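Local coordinates for protein E1 (Kluyveromyces marxianus, PDB 3VX6) that acts as an E1-like activating enzyme of autophagy, priming ATG12 for conjugation with ATG5 and ATG8 for conjugation with phosphatidylethanolamine, at residues R111-E119 with Q186-K194; W139-D148 with S256-K264. All blocks are in the same frame, centred on the assembly; numbering follows the deposited sequence.

Interaction 1: R111-E119 with Q186-K194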
ATOM      1  N   ARG A 111      -7.402 -11.177   3.131  1.00 47.51           N
ATOM      2  CA  ARG A 111      -6.110 -11.425   3.762  1.00 49.21           C
ATOM      3  C   ARG A 111      -5.923 -10.750   5.112  1.00 48.69           C
ATOM      4  O   ARG A 111      -5.337 -11.330   6.011  1.00 49.64           O
ATOM      5  CB  ARG A 111      -4.971 -11.037   2.812  1.00 50.51           C
ATOM      6  CG  ARG A 111      -4.922 -11.949   1.611  1.00 55.82           C
ATOM      7  CD  ARG A 111      -3.720 -11.758   0.709  1.00 60.48           C
ATOM      8  NE  ARG A 111      -3.616 -12.909  -0.189  1.00 66.35           N
ATOM      9  CZ  ARG A 111      -3.209 -14.122   0.193  1.00 68.97           C
ATOM     10  NH1 ARG A 111      -2.853 -14.342   1.454  1.00 69.84           N
ATOM     11  NH2 ARG A 111      -3.183 -15.126  -0.676  1.00 69.74           N
ATOM     12  N   GLY A 112      -6.435  -9.537   5.264  1.00 48.74           N
ATOM     13  CA  GLY A 112      -6.281  -8.839   6.527  1.00 49.21           C
ATOM     14  C   GLY A 112      -7.098  -9.414   7.670  1.00 49.99           C
ATOM     15  O   GLY A 112      -6.642  -9.452   8.818  1.00 47.91           O
ATOM     16  N   LEU A 113      -8.312  -9.857   7.367  1.00 51.62           N
ATOM     17  CA  LEU A 113      -9.165 -10.411   8.403  1.00 53.73           C
ATOM     18  C   LEU A 113      -8.970 -11.907   8.627  1.00 54.36           C
ATOM     19  O   LEU A 113      -9.622 -12.501   9.485  1.00 55.59           O
ATOM     20  CB  LEU A 113     -10.640 -10.071   8.123  1.00 54.35           C
ATOM     21  CG  LEU A 113     -11.273 -10.388   6.771  1.00 56.04           C
ATOM     22  CD1 LEU A 113     -11.566 -11.881   6.694  1.00 57.60           C
ATOM     23  CD2 LEU A 113     -12.560  -9.589   6.601  1.00 54.57           C
ATOM     24  N   GLU A 114      -8.068 -12.524   7.877  1.00 53.89           N
ATOM     25  CA  GLU A 114      -7.826 -13.940   8.088  1.00 55.37           C
ATOM     26  C   GLU A 114      -6.364 -14.258   8.383  1.00 55.05           C
ATOM     27  O   GLU A 114      -6.058 -15.356   8.842  1.00 56.21           O
ATOM     28  CB  GLU A 114      -8.306 -14.778   6.887  1.00 58.05           C
ATOM     29  CG  GLU A 114      -7.627 -14.466   5.554  1.00 64.06           C
ATOM     30  CD  GLU A 114      -7.970 -15.469   4.442  1.00 66.44           C
ATOM     31  OE1 GLU A 114      -9.143 -15.905   4.356  1.00 66.98           O
ATOM     32  OE2 GLU A 114      -7.065 -15.805   3.642  1.00 67.80           O
ATOM     33  N   ASN A 115      -5.463 -13.305   8.152  1.00 53.38           N
ATOM     34  CA  ASN A 115      -4.044 -13.565   8.382  1.00 51.50           C
ATOM     35  C   ASN A 115      -3.323 -12.532   9.234  1.00 50.19           C
ATOM     36  O   ASN A 115      -3.086 -12.739  10.422  1.00 49.65           O
ATOM     37  CB  ASN A 115      -3.306 -13.702   7.044  1.00 52.23           C
ATOM     38  CG  ASN A 115      -4.008 -14.650   6.079  1.00 56.09           C
ATOM     39  OD1 ASN A 115      -4.424 -15.746   6.457  1.00 56.98           O
ATOM     40  ND2 ASN A 115      -4.130 -14.232   4.820  1.00 57.38           N
ATOM     41  N   ASP A 116      -2.957 -11.423   8.609  1.00 49.04           N
ATOM     42  CA  ASP A 116      -2.230 -10.361   9.289  1.00 47.24           C
ATOM     43  C   ASP A 116      -2.599  -9.070   8.577  1.00 46.27           C
ATOM     44  O   ASP A 116      -2.877  -9.083   7.375  1.00 46.16           O
ATOM     45  CB  ASP A 116      -0.721 -10.630   9.173  1.00 47.59           C
ATOM     46  CG  ASP A 116       0.127  -9.678  10.009  1.00 48.92           C
ATOM     47  OD1 ASP A 116       0.114  -8.454   9.746  1.00 49.49           O
ATOM     48  OD2 ASP A 116       0.822 -10.160  10.930  1.00 50.51           O
ATOM     49  N   LEU A 117      -2.625  -7.960   9.312  1.00 44.23           N
ATOM     50  CA  LEU A 117      -2.952  -6.683   8.697  1.00 44.44           C
ATOM     51  C   LEU A 117      -1.862  -6.258   7.717  1.00 44.07           C
ATOM     52  O   LEU A 117      -2.127  -5.547   6.753  1.00 45.18           O
ATOM     53  CB  LEU A 117      -3.136  -5.589   9.750  1.00 43.46           C
ATOM     54  CG  LEU A 117      -4.251  -5.793  10.762  1.00 42.47           C
ATOM     55  CD1 LEU A 117      -4.437  -4.505  11.509  1.00 42.31           C
ATOM     56  CD2 LEU A 117      -5.534  -6.213  10.067  1.00 41.71           C
ATOM     57  N   ASN A 118      -0.630  -6.682   7.956  1.00 42.82           N
ATOM     58  CA  ASN A 118       0.434  -6.309   7.042  1.00 42.34           C
ATOM     59  C   ASN A 118       0.050  -6.691   5.630  1.00 41.77           C
ATOM     60  O   ASN A 118       0.453  -6.038   4.679  1.00 42.55           O
ATOM     61  CB  ASN A 118       1.737  -7.014   7.402  1.00 41.44           C
ATOM     62  CG  ASN A 118       2.465  -6.345   8.550  1.00 40.68           C
ATOM     63  OD1 ASN A 118       3.120  -5.305   8.375  1.00 41.66           O
ATOM     64  ND2 ASN A 118       2.349  -6.927   9.738  1.00 42.55           N
ATOM     65  N   GLU A 119      -0.741  -7.745   5.493  1.00 41.59           N
ATOM     66  CA  GLU A 119      -1.131  -8.206   4.170  1.00 41.65           C
ATOM     67  C   GLU A 119      -2.106  -7.328   3.423  1.00 41.46           C
ATOM     68  O   GLU A 119      -2.292  -7.504   2.219  1.00 42.75           O
ATOM     69  CB  GLU A 119      -1.706  -9.614   4.245  1.00 42.87           C
ATOM     70  CG  GLU A 119      -0.718 -10.645   4.707  1.00 46.62           C
ATOM     71  CD  GLU A 119      -1.256 -12.048   4.563  1.00 51.01           C
ATOM     72  OE1 GLU A 119      -0.766 -12.931   5.292  1.00 53.33           O
ATOM     73  OE2 GLU A 119      -2.157 -12.273   3.716  1.00 53.64           O
ATOM     74  N   GLN A 186       2.778  -7.292  19.153  1.00 46.63           N
ATOM     75  CA  GLN A 186       2.413  -8.621  18.681  1.00 47.55           C
ATOM     76  C   GLN A 186       1.956  -8.557  17.220  1.00 48.46           C
ATOM     77  O   GLN A 186       1.533  -7.504  16.733  1.00 47.55           O
ATOM     78  CB  GLN A 186       1.278  -9.178  19.550  1.00 47.61           C
ATOM     79  CG  GLN A 186       1.613  -9.274  21.023  1.00 48.72           C
ATOM     80  CD  GLN A 186       2.595 -10.386  21.318  1.00 50.02           C
ATOM     81  OE1 GLN A 186       2.954 -10.626  22.468  1.00 48.64           O
ATOM     82  NE2 GLN A 186       3.030 -11.080  20.272  1.00 52.97           N
ATOM     83  N   LYS A 187       2.027  -9.685  16.521  1.00 49.20           N
ATOM     84  CA  LYS A 187       1.612  -9.713  15.127  1.00 51.05           C
ATOM     85  C   LYS A 187       0.150  -9.285  14.985  1.00 50.90           C
ATOM     86  O   LYS A 187      -0.705  -9.675  15.779  1.00 49.46           O
ATOM     87  CB  LYS A 187       1.809 -11.115  14.550  1.00 53.63           C
ATOM     88  CG  LYS A 187       3.265 -11.554  14.516  1.00 55.26           C
ATOM     89  CD  LYS A 187       3.425 -12.935  13.916  1.00 57.46           C
ATOM     90  CE  LYS A 187       4.884 -13.362  13.979  1.00 59.06           C
ATOM     91  NZ  LYS A 187       5.101 -14.775  13.538  1.00 59.84           N
ATOM     92  N   ALA A 188      -0.123  -8.473  13.968  1.00 50.30           N
ATOM     93  CA  ALA A 188      -1.476  -7.985  13.712  1.00 50.10           C
ATOM     94  C   ALA A 188      -2.377  -9.114  13.217  1.00 50.00           C
ATOM     95  O   ALA A 188      -3.057  -8.982  12.201  1.00 51.78           O
ATOM     96  CB  ALA A 188      -1.447  -6.874  12.687  1.00 48.27           C
ATOM     97  N   THR A 189      -2.377 -10.221  13.942  1.00 48.60           N
ATOM     98  CA  THR A 189      -3.190 -11.361  13.585  1.00 46.81           C
ATOM     99  C   THR A 189      -4.653 -11.161  14.014  1.00 46.80           C
ATOM    100  O   THR A 189      -4.972 -10.243  14.773  1.00 47.01           O
ATOM    101  CB  THR A 189      -2.563 -12.629  14.194  1.00 45.69           C
ATOM    102  OG1 THR A 189      -2.443 -12.485  15.614  1.00 44.23           O
ATOM    103  CG2 THR A 189      -1.182 -12.826  13.614  1.00 42.26           C
ATOM    104  N   PRO A 190      -5.569 -12.001  13.511  1.00 46.99           N
ATOM    105  CA  PRO A 190      -6.961 -11.803  13.915  1.00 48.43           C
ATOM    106  C   PRO A 190      -7.233 -11.905  15.413  1.00 49.47           C
ATOM    107  O   PRO A 190      -7.769 -10.960  16.008  1.00 52.19           O
ATOM    108  CB  PRO A 190      -7.713 -12.859  13.104  1.00 47.40           C
ATOM    109  CG  PRO A 190      -6.899 -12.951  11.844  1.00 46.71           C
ATOM    110  CD  PRO A 190      -5.481 -12.963  12.401  1.00 46.76           C
ATOM    111  N   ASP A 191      -6.878 -13.030  16.032  1.00 49.28           N
ATOM    112  CA  ASP A 191      -7.126 -13.177  17.464  1.00 48.46           C
ATOM    113  C   ASP A 191      -6.419 -12.103  18.287  1.00 47.19           C
ATOM    114  O   ASP A 191      -6.912 -11.691  19.339  1.00 48.41           O
ATOM    115  CB  ASP A 191      -6.736 -14.571  17.949  1.00 48.50           C
ATOM    116  CG  ASP A 191      -7.656 -15.655  17.405  1.00 51.04           C
ATOM    117  OD1 ASP A 191      -8.853 -15.384  17.146  1.00 48.96           O
ATOM    118  OD2 ASP A 191      -7.182 -16.799  17.251  1.00 55.06           O
ATOM    119  N   ASN A 192      -5.267 -11.650  17.804  1.00 45.63           N
ATOM    120  CA  ASN A 192      -4.530 -10.593  18.477  1.00 43.73           C
ATOM    121  C   ASN A 192      -5.277  -9.301  18.270  1.00 43.28           C
ATOM    122  O   ASN A 192      -5.386  -8.484  19.183  1.00 43.46           O
ATOM    123  CB  ASN A 192      -3.132 -10.445  17.901  1.00 40.97           C
ATOM    124  CG  ASN A 192      -2.166 -11.407  18.512  1.00 40.00           C
ATOM    125  OD1 ASN A 192      -2.531 -12.178  19.401  1.00 38.45           O
ATOM    126  ND2 ASN A 192      -0.921 -11.376  18.049  1.00 39.61           N
ATOM    127  N   LEU A 193      -5.804  -9.125  17.063  1.00 42.90           N
ATOM    128  CA  LEU A 193      -6.544  -7.910  16.746  1.00 43.01           C
ATOM    129  C   LEU A 193      -7.837  -7.836  17.531  1.00 42.09           C
ATOM    130  O   LEU A 193      -8.299  -6.746  17.844  1.00 42.47           O
ATOM    131  CB  LEU A 193      -6.818  -7.819  15.242  1.00 42.70           C
ATOM    132  CG  LEU A 193      -5.544  -7.505  14.456  1.00 42.55           C
ATOM    133  CD1 LEU A 193      -5.746  -7.803  12.980  1.00 44.39           C
ATOM    134  CD2 LEU A 193      -5.155  -6.057  14.687  1.00 43.02           C
ATOM    135  N   LYS A 194      -8.407  -8.987  17.866  1.00 41.16           N
ATOM    136  CA  LYS A 194      -9.639  -9.014  18.642  1.00 41.80           C
ATOM    137  C   LYS A 194      -9.419  -8.574  20.083  1.00 42.77           C
ATOM    138  O   LYS A 194     -10.361  -8.115  20.734  1.00 43.83           O
ATOM    139  CB  LYS A 194     -10.248 -10.412  18.635  1.00 40.68           C
ATOM    140  CG  LYS A 194     -10.839 -10.793  17.298  1.00 42.43           C
ATOM    141  CD  LYS A 194     -11.396 -12.196  17.305  1.00 43.01           C
ATOM    142  CE  LYS A 194     -12.042 -12.516  15.963  1.00 45.87           C
ATOM    143  NZ  LYS A 194     -12.483 -13.943  15.876  1.00 49.01           N
TER
HETATM  144  O   HOH W   1       2.799  -8.003  12.735  1.00 35.67           O
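Leu-117 and Leu-193 meet end-on through their branch methyls, Leu-117 CD1 lying 3.6 Å from Leu-193 CD2. The methyl of Ala-188 packs against the base of the Leu-117 side chain, its CB 3.6 Å from both CB and CG of Leu-117. Leu-117 also lies on Ile-177, Val-199 and Val-221, and Leu-193 shares Val-199 with it, so the two leucines continue into the protein interior. The backbone fastens the same spot: Leu-117 N gives its hydrogen to Ala-188 O (3.1 Å), approaching at a tilt to the carbonyl plane. Pro-190 meets the other segment with its CG and CD: CG is 3.6 Å from Leu-113 O and CD lies beside Asn-115 O. The chain following helix 97-114 thus lies against the N-terminus of helix 190-195, with Thr-189 at the N-cap position. Here Asp-116 closes an Asx turn, OD1 taking the backbone N of Asn-118 on its anti lone pair (2.6 Å) and also Asn-118 ND2, which comes from the syn side, out of the carboxylate plane, and bonds Ile-177 O as well. With CG anti to the backbone N (chi1 -172°), the carboxylate lies beside Ala-188, and its OD2 is linked through a water, weakly on the aspartate side, to Ala-188 N. A leucine in place of Asp-116 would probably leave the backbone N of Asn-118 without its Asx-turn acceptor, take one of two acceptors from Asn-118 ND2 and break the weak water link, so that the turn is held less firmly. Within 111-119, Glu-119 OE2 is gripped from opposite faces of its plane, by Arg-111 NH1 in a salt bridge (3.1 Å) and by Asn-115 ND2. On the other segment Asn-192 ND2 bonds Lys-187 O at 2.8 Å.

Interaction 2: W139-D148 with S256-K264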
ATOM      1  N   TRP A 139       0.430   2.316 -14.967  1.00 44.65           N
ATOM      2  CA  TRP A 139      -0.426   2.860 -13.948  1.00 41.02           C
ATOM      3  C   TRP A 139      -0.266   2.040 -12.686  1.00 40.43           C
ATOM      4  O   TRP A 139      -0.500   0.828 -12.681  1.00 39.25           O
ATOM      5  CB  TRP A 139      -1.867   2.804 -14.414  1.00 39.97           C
ATOM      6  CG  TRP A 139      -2.706   3.856 -13.806  1.00 41.16           C
ATOM      7  CD1 TRP A 139      -2.383   4.659 -12.751  1.00 40.69           C
ATOM      8  CD2 TRP A 139      -4.013   4.249 -14.226  1.00 41.61           C
ATOM      9  NE1 TRP A 139      -3.407   5.530 -12.493  1.00 40.93           N
ATOM     10  CE2 TRP A 139      -4.422   5.300 -13.384  1.00 40.25           C
ATOM     11  CE3 TRP A 139      -4.880   3.812 -15.235  1.00 41.50           C
ATOM     12  CZ2 TRP A 139      -5.662   5.926 -13.518  1.00 40.52           C
ATOM     13  CZ3 TRP A 139      -6.113   4.435 -15.367  1.00 41.27           C
ATOM     14  CH2 TRP A 139      -6.491   5.482 -14.512  1.00 39.44           C
ATOM     15  N   ILE A 140       0.144   2.701 -11.612  1.00 39.76           N
ATOM     16  CA  ILE A 140       0.325   2.010 -10.354  1.00 38.78           C
ATOM     17  C   ILE A 140      -0.792   2.395  -9.410  1.00 39.36           C
ATOM     18  O   ILE A 140      -1.331   3.505  -9.488  1.00 39.97           O
ATOM     19  CB  ILE A 140       1.671   2.363  -9.706  1.00 37.62           C
ATOM     20  CG1 ILE A 140       2.810   2.038 -10.676  1.00 36.75           C
ATOM     21  CG2 ILE A 140       1.844   1.585  -8.413  1.00 36.03           C
ATOM     22  CD1 ILE A 140       4.201   2.343 -10.140  1.00 35.47           C
ATOM     23  N   CYS A 141      -1.156   1.456  -8.542  1.00 38.24           N
ATOM     24  CA  CYS A 141      -2.190   1.686  -7.549  1.00 37.15           C
ATOM     25  C   CYS A 141      -1.833   0.887  -6.312  1.00 37.09           C
ATOM     26  O   CYS A 141      -1.223  -0.175  -6.393  1.00 35.19           O
ATOM     27  CB  CYS A 141      -3.569   1.248  -8.053  1.00 36.53           C
ATOM     28  SG  CYS A 141      -3.921  -0.531  -7.954  1.00 37.44           S
ATOM     29  N   MET A 142      -2.171   1.438  -5.160  1.00 37.46           N
ATOM     30  CA  MET A 142      -1.951   0.755  -3.898  1.00 38.32           C
ATOM     31  C   MET A 142      -3.378   0.754  -3.370  1.00 36.58           C
ATOM     32  O   MET A 142      -3.843   1.756  -2.836  1.00 36.82           O
ATOM     33  CB  MET A 142      -1.027   1.571  -3.002  1.00 39.35           C
ATOM     34  CG  MET A 142      -0.652   0.856  -1.728  1.00 39.75           C
ATOM     35  SD  MET A 142       0.469   1.840  -0.784  1.00 41.34           S
ATOM     36  CE  MET A 142       2.064   1.197  -1.278  1.00 43.71           C
ATOM     37  N   PRO A 143      -4.100  -0.365  -3.542  1.00 34.87           N
ATOM     38  CA  PRO A 143      -5.481  -0.467  -3.093  1.00 35.26           C
ATOM     39  C   PRO A 143      -5.756   0.020  -1.698  1.00 35.93           C
ATOM     40  O   PRO A 143      -5.103  -0.361  -0.728  1.00 33.52           O
ATOM     41  CB  PRO A 143      -5.795  -1.944  -3.278  1.00 35.43           C
ATOM     42  CG  PRO A 143      -4.979  -2.292  -4.432  1.00 33.29           C
ATOM     43  CD  PRO A 143      -3.659  -1.666  -4.052  1.00 33.90           C
ATOM     44  N   SER A 144      -6.742   0.900  -1.649  1.00 38.38           N
ATOM     45  CA  SER A 144      -7.227   1.525  -0.438  1.00 40.09           C
ATOM     46  C   SER A 144      -8.727   1.240  -0.451  1.00 40.36           C
ATOM     47  O   SER A 144      -9.488   1.859  -1.191  1.00 40.83           O
ATOM     48  CB  SER A 144      -6.964   3.029  -0.494  1.00 40.35           C
ATOM     49  OG  SER A 144      -7.737   3.701   0.482  1.00 46.22           O
ATOM     50  N   PHE A 145      -9.149   0.278   0.357  1.00 40.97           N
ATOM     51  CA  PHE A 145     -10.553  -0.078   0.403  1.00 40.09           C
ATOM     52  C   PHE A 145     -11.219   0.362   1.686  1.00 40.81           C
ATOM     53  O   PHE A 145     -10.560   0.668   2.680  1.00 40.50           O
ATOM     54  CB  PHE A 145     -10.714  -1.580   0.259  1.00 38.14           C
ATOM     55  CG  PHE A 145      -9.854  -2.360   1.198  1.00 37.74           C
ATOM     56  CD1 PHE A 145      -8.539  -2.672   0.861  1.00 37.06           C
ATOM     57  CD2 PHE A 145     -10.356  -2.786   2.426  1.00 35.15           C
ATOM     58  CE1 PHE A 145      -7.741  -3.401   1.735  1.00 37.60           C
ATOM     59  CE2 PHE A 145      -9.570  -3.509   3.300  1.00 33.17           C
ATOM     60  CZ  PHE A 145      -8.261  -3.821   2.960  1.00 35.69           C
ATOM     61  N   GLN A 146     -12.544   0.369   1.644  1.00 42.80           N
ATOM     62  CA  GLN A 146     -13.374   0.766   2.766  1.00 43.83           C
ATOM     63  C   GLN A 146     -14.819   0.420   2.440  1.00 45.93           C
ATOM     64  O   GLN A 146     -15.154   0.119   1.297  1.00 46.81           O
ATOM     65  CB  GLN A 146     -13.274   2.265   2.975  1.00 44.71           C
ATOM     66  CG  GLN A 146     -13.779   3.055   1.792  1.00 45.91           C
ATOM     67  CD  GLN A 146     -14.024   4.494   2.140  1.00 47.51           C
ATOM     68  OE1 GLN A 146     -13.089   5.263   2.357  1.00 47.94           O
ATOM     69  NE2 GLN A 146     -15.291   4.871   2.210  1.00 50.91           N
ATOM     70  N   SER A 147     -15.680   0.464   3.448  1.00 47.74           N
ATOM     71  CA  SER A 147     -17.090   0.193   3.231  1.00 48.11           C
ATOM     72  C   SER A 147     -17.652   1.357   2.411  1.00 47.59           C
ATOM     73  O   SER A 147     -17.267   2.510   2.607  1.00 45.28           O
ATOM     74  CB  SER A 147     -17.815   0.095   4.574  1.00 50.14           C
ATOM     75  OG  SER A 147     -19.220   0.024   4.390  1.00 54.36           O
ATOM     76  N   ASP A 148     -18.559   1.051   1.492  1.00 49.26           N
ATOM     77  CA  ASP A 148     -19.169   2.071   0.637  1.00 50.97           C
ATOM     78  C   ASP A 148     -19.925   3.136   1.442  1.00 50.02           C
ATOM     79  O   ASP A 148     -20.889   2.836   2.149  1.00 50.94           O
ATOM     80  CB  ASP A 148     -20.122   1.401  -0.356  1.00 54.30           C
ATOM     81  CG  ASP A 148     -20.155   2.105  -1.698  1.00 58.20           C
ATOM     82  OD1 ASP A 148     -20.923   1.663  -2.581  1.00 60.75           O
ATOM     83  OD2 ASP A 148     -19.408   3.094  -1.871  1.00 59.25           O
ATOM     84  N   SER A 256     -21.041  -3.047   0.426  1.00 47.47           N
ATOM     85  CA  SER A 256     -20.096  -2.813  -0.666  1.00 46.50           C
ATOM     86  C   SER A 256     -18.744  -2.262  -0.219  1.00 45.48           C
ATOM     87  O   SER A 256     -18.630  -1.596   0.811  1.00 46.67           O
ATOM     88  CB  SER A 256     -20.698  -1.864  -1.705  1.00 46.94           C
ATOM     89  OG  SER A 256     -21.757  -2.487  -2.401  1.00 45.63           O
ATOM     90  N   LEU A 257     -17.725  -2.544  -1.018  1.00 43.02           N
ATOM     91  CA  LEU A 257     -16.370  -2.092  -0.737  1.00 41.24           C
ATOM     92  C   LEU A 257     -16.022  -0.997  -1.744  1.00 41.06           C
ATOM     93  O   LEU A 257     -16.220  -1.179  -2.942  1.00 42.76           O
ATOM     94  CB  LEU A 257     -15.404  -3.266  -0.892  1.00 38.82           C
ATOM     95  CG  LEU A 257     -14.134  -3.247  -0.057  1.00 37.75           C
ATOM     96  CD1 LEU A 257     -14.512  -3.358   1.411  1.00 35.76           C
ATOM     97  CD2 LEU A 257     -13.225  -4.387  -0.473  1.00 34.39           C
ATOM     98  N   LYS A 258     -15.521   0.140  -1.277  1.00 40.25           N
ATOM     99  CA  LYS A 258     -15.165   1.208  -2.198  1.00 40.56           C
ATOM    100  C   LYS A 258     -13.652   1.258  -2.299  1.00 40.03           C
ATOM    101  O   LYS A 258     -12.973   1.687  -1.367  1.00 41.49           O
ATOM    102  CB  LYS A 258     -15.721   2.559  -1.713  1.00 43.67           C
ATOM    103  CG  LYS A 258     -15.640   3.703  -2.744  1.00 44.45           C
ATOM    104  CD  LYS A 258     -14.257   4.343  -2.781  1.00 48.12           C
ATOM    105  CE  LYS A 258     -14.149   5.477  -3.823  1.00 51.40           C
ATOM    106  NZ  LYS A 258     -14.108   5.021  -5.254  1.00 51.80           N
ATOM    107  N   VAL A 259     -13.115   0.821  -3.430  1.00 38.60           N
ATOM    108  CA  VAL A 259     -11.673   0.826  -3.601  1.00 38.25           C
ATOM    109  C   VAL A 259     -11.122   1.938  -4.496  1.00 37.68           C
ATOM    110  O   VAL A 259     -11.704   2.286  -5.518  1.00 38.76           O
ATOM    111  CB  VAL A 259     -11.178  -0.517  -4.157  1.00 38.72           C
ATOM    112  CG1 VAL A 259      -9.679  -0.634  -3.939  1.00 37.93           C
ATOM    113  CG2 VAL A 259     -11.927  -1.674  -3.505  1.00 35.67           C
ATOM    114  N   SER A 260      -9.992   2.494  -4.084  1.00 37.37           N
ATOM    115  CA  SER A 260      -9.297   3.536  -4.829  1.00 37.60           C
ATOM    116  C   SER A 260      -7.826   3.202  -4.647  1.00 37.71           C
ATOM    117  O   SER A 260      -7.504   2.134  -4.124  1.00 38.96           O
ATOM    118  CB  SER A 260      -9.608   4.906  -4.251  1.00 37.29           C
ATOM    119  OG  SER A 260      -9.300   4.937  -2.874  1.00 45.47           O
ATOM    120  N   GLY A 261      -6.929   4.083  -5.081  1.00 38.54           N
ATOM    121  CA  GLY A 261      -5.509   3.808  -4.915  1.00 37.12           C
ATOM    122  C   GLY A 261      -4.686   4.053  -6.163  1.00 37.20           C
ATOM    123  O   GLY A 261      -3.454   4.075  -6.112  1.00 36.76           O
ATOM    124  N   TRP A 262      -5.380   4.241  -7.282  1.00 37.68           N
ATOM    125  CA  TRP A 262      -4.747   4.501  -8.574  1.00 37.05           C
ATOM    126  C   TRP A 262      -3.989   5.812  -8.523  1.00 36.82           C
ATOM    127  O   TRP A 262      -4.557   6.838  -8.170  1.00 38.88           O
ATOM    128  CB  TRP A 262      -5.806   4.584  -9.682  1.00 35.73           C
ATOM    129  CG  TRP A 262      -6.334   3.262 -10.134  1.00 33.71           C
ATOM    130  CD1 TRP A 262      -7.627   2.837 -10.081  1.00 34.27           C
ATOM    131  CD2 TRP A 262      -5.589   2.203 -10.746  1.00 35.07           C
ATOM    132  NE1 TRP A 262      -7.741   1.581 -10.622  1.00 36.55           N
ATOM    133  CE2 TRP A 262      -6.505   1.164 -11.037  1.00 36.04           C
ATOM    134  CE3 TRP A 262      -4.237   2.029 -11.076  1.00 32.81           C
ATOM    135  CZ2 TRP A 262      -6.117  -0.031 -11.648  1.00 35.54           C
ATOM    136  CZ3 TRP A 262      -3.846   0.845 -11.682  1.00 33.98           C
ATOM    137  CH2 TRP A 262      -4.786  -0.177 -11.962  1.00 35.61           C
ATOM    138  N   GLU A 263      -2.712   5.780  -8.883  1.00 36.51           N
ATOM    139  CA  GLU A 263      -1.889   6.978  -8.868  1.00 36.67           C
ATOM    140  C   GLU A 263      -2.350   8.003  -9.915  1.00 37.81           C
ATOM    141  O   GLU A 263      -2.621   7.653 -11.066  1.00 37.26           O
ATOM    142  CB  GLU A 263      -0.437   6.595  -9.117  1.00 35.72           C
ATOM    143  CG  GLU A 263       0.534   7.727  -8.909  1.00 39.25           C
ATOM    144  CD  GLU A 263       1.960   7.251  -8.966  1.00 43.50           C
ATOM    145  OE1 GLU A 263       2.868   8.018  -8.569  1.00 45.89           O
ATOM    146  OE2 GLU A 263       2.174   6.100  -9.413  1.00 46.05           O
ATOM    147  N   LYS A 264      -2.421   9.271  -9.516  1.00 38.60           N
ATOM    148  CA  LYS A 264      -2.864  10.330 -10.417  1.00 40.56           C
ATOM    149  C   LYS A 264      -1.718  10.998 -11.172  1.00 41.34           C
ATOM    150  O   LYS A 264      -0.608  10.467 -11.243  1.00 42.71           O
ATOM    151  CB  LYS A 264      -3.665  11.371  -9.633  1.00 40.91           C
TER
HETATM  152  O   HOH W   2       1.049   5.224 -12.010  1.00 27.92           O
HETATM  153  O   HOH W   3     -11.446   3.942  -0.971  1.00 37.06           O
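The side chains of Trp-139 and Trp-262 run at about a right angle to each other, and the atoms of Trp-139 meet segment 256-264 one after another. CB lies 3.9 Å from Trp-262 CZ3; CG and CD1 have Trp-262 CE3 over the indole face, CG at 3.6 Å. At the edge, NE1 donates to Glu-263 O (2.7 Å) on a lone pair in the carbonyl plane. Farther out, CZ2 comes to 4.1 Å from Trp-262 CB. The two indoles meet obliquely, their ring planes inclined by 40°. CG of Trp-139, anti to the backbone N (chi1 -152°), sets the indole against Trp-262 CE3 with NE1 at Glu-263 O. Over a face of the Trp-262 six-membered ring stands Cys-141 SG, 3.9 Å from its centroid, a sulfur-aromatic contact; Trp-262 NE1 itself bonds Lys-97 O. Ser-144 and Ser-260 exchange two backbone hydrogen bonds, and a water joins Ser-144 O, Lys-258 O and Ser-260 OG. Further backbone bonds, Lys-258 N to Gln-146 O (2.6 Å) and Asp-148 N to Ser-256 O, tie the segments past the paired strands. Between the non-hydrogen-bonded pair Cys-141/Trp-262 and the hydrogen-bonded pair Ser-144/Ser-260 the register slips by one residue, a beta bulge between antiparallel strands 135-144 and 260-262 of a mixed sheet.

How the interactions relate
The segments alternate along the chain: 111-119, 139-148, 186-194, 256-264, so the two contacts interlock in sequence within the ATG7 N-terminal region. Their centres are about 20 Å apart and their nearest atoms about 6 Å, without touching. Two helices connect them. Helix 97-114 ends in interaction 1, while farther back its Ile-101 and Leu-108 pack on side chains of interaction 2. Val-221 of helix 215-225 meets Leu-113 and Leu-117 of interaction 1 and Phe-145 of interaction 2. Each contact is tied to a different mixed sheet: 139-148 and 256-264 pair in one, whereas 186-194 starts on the last residue of edge strand 184-186 of the other. The shared helices are consistent with the two sheets being held together as one unit.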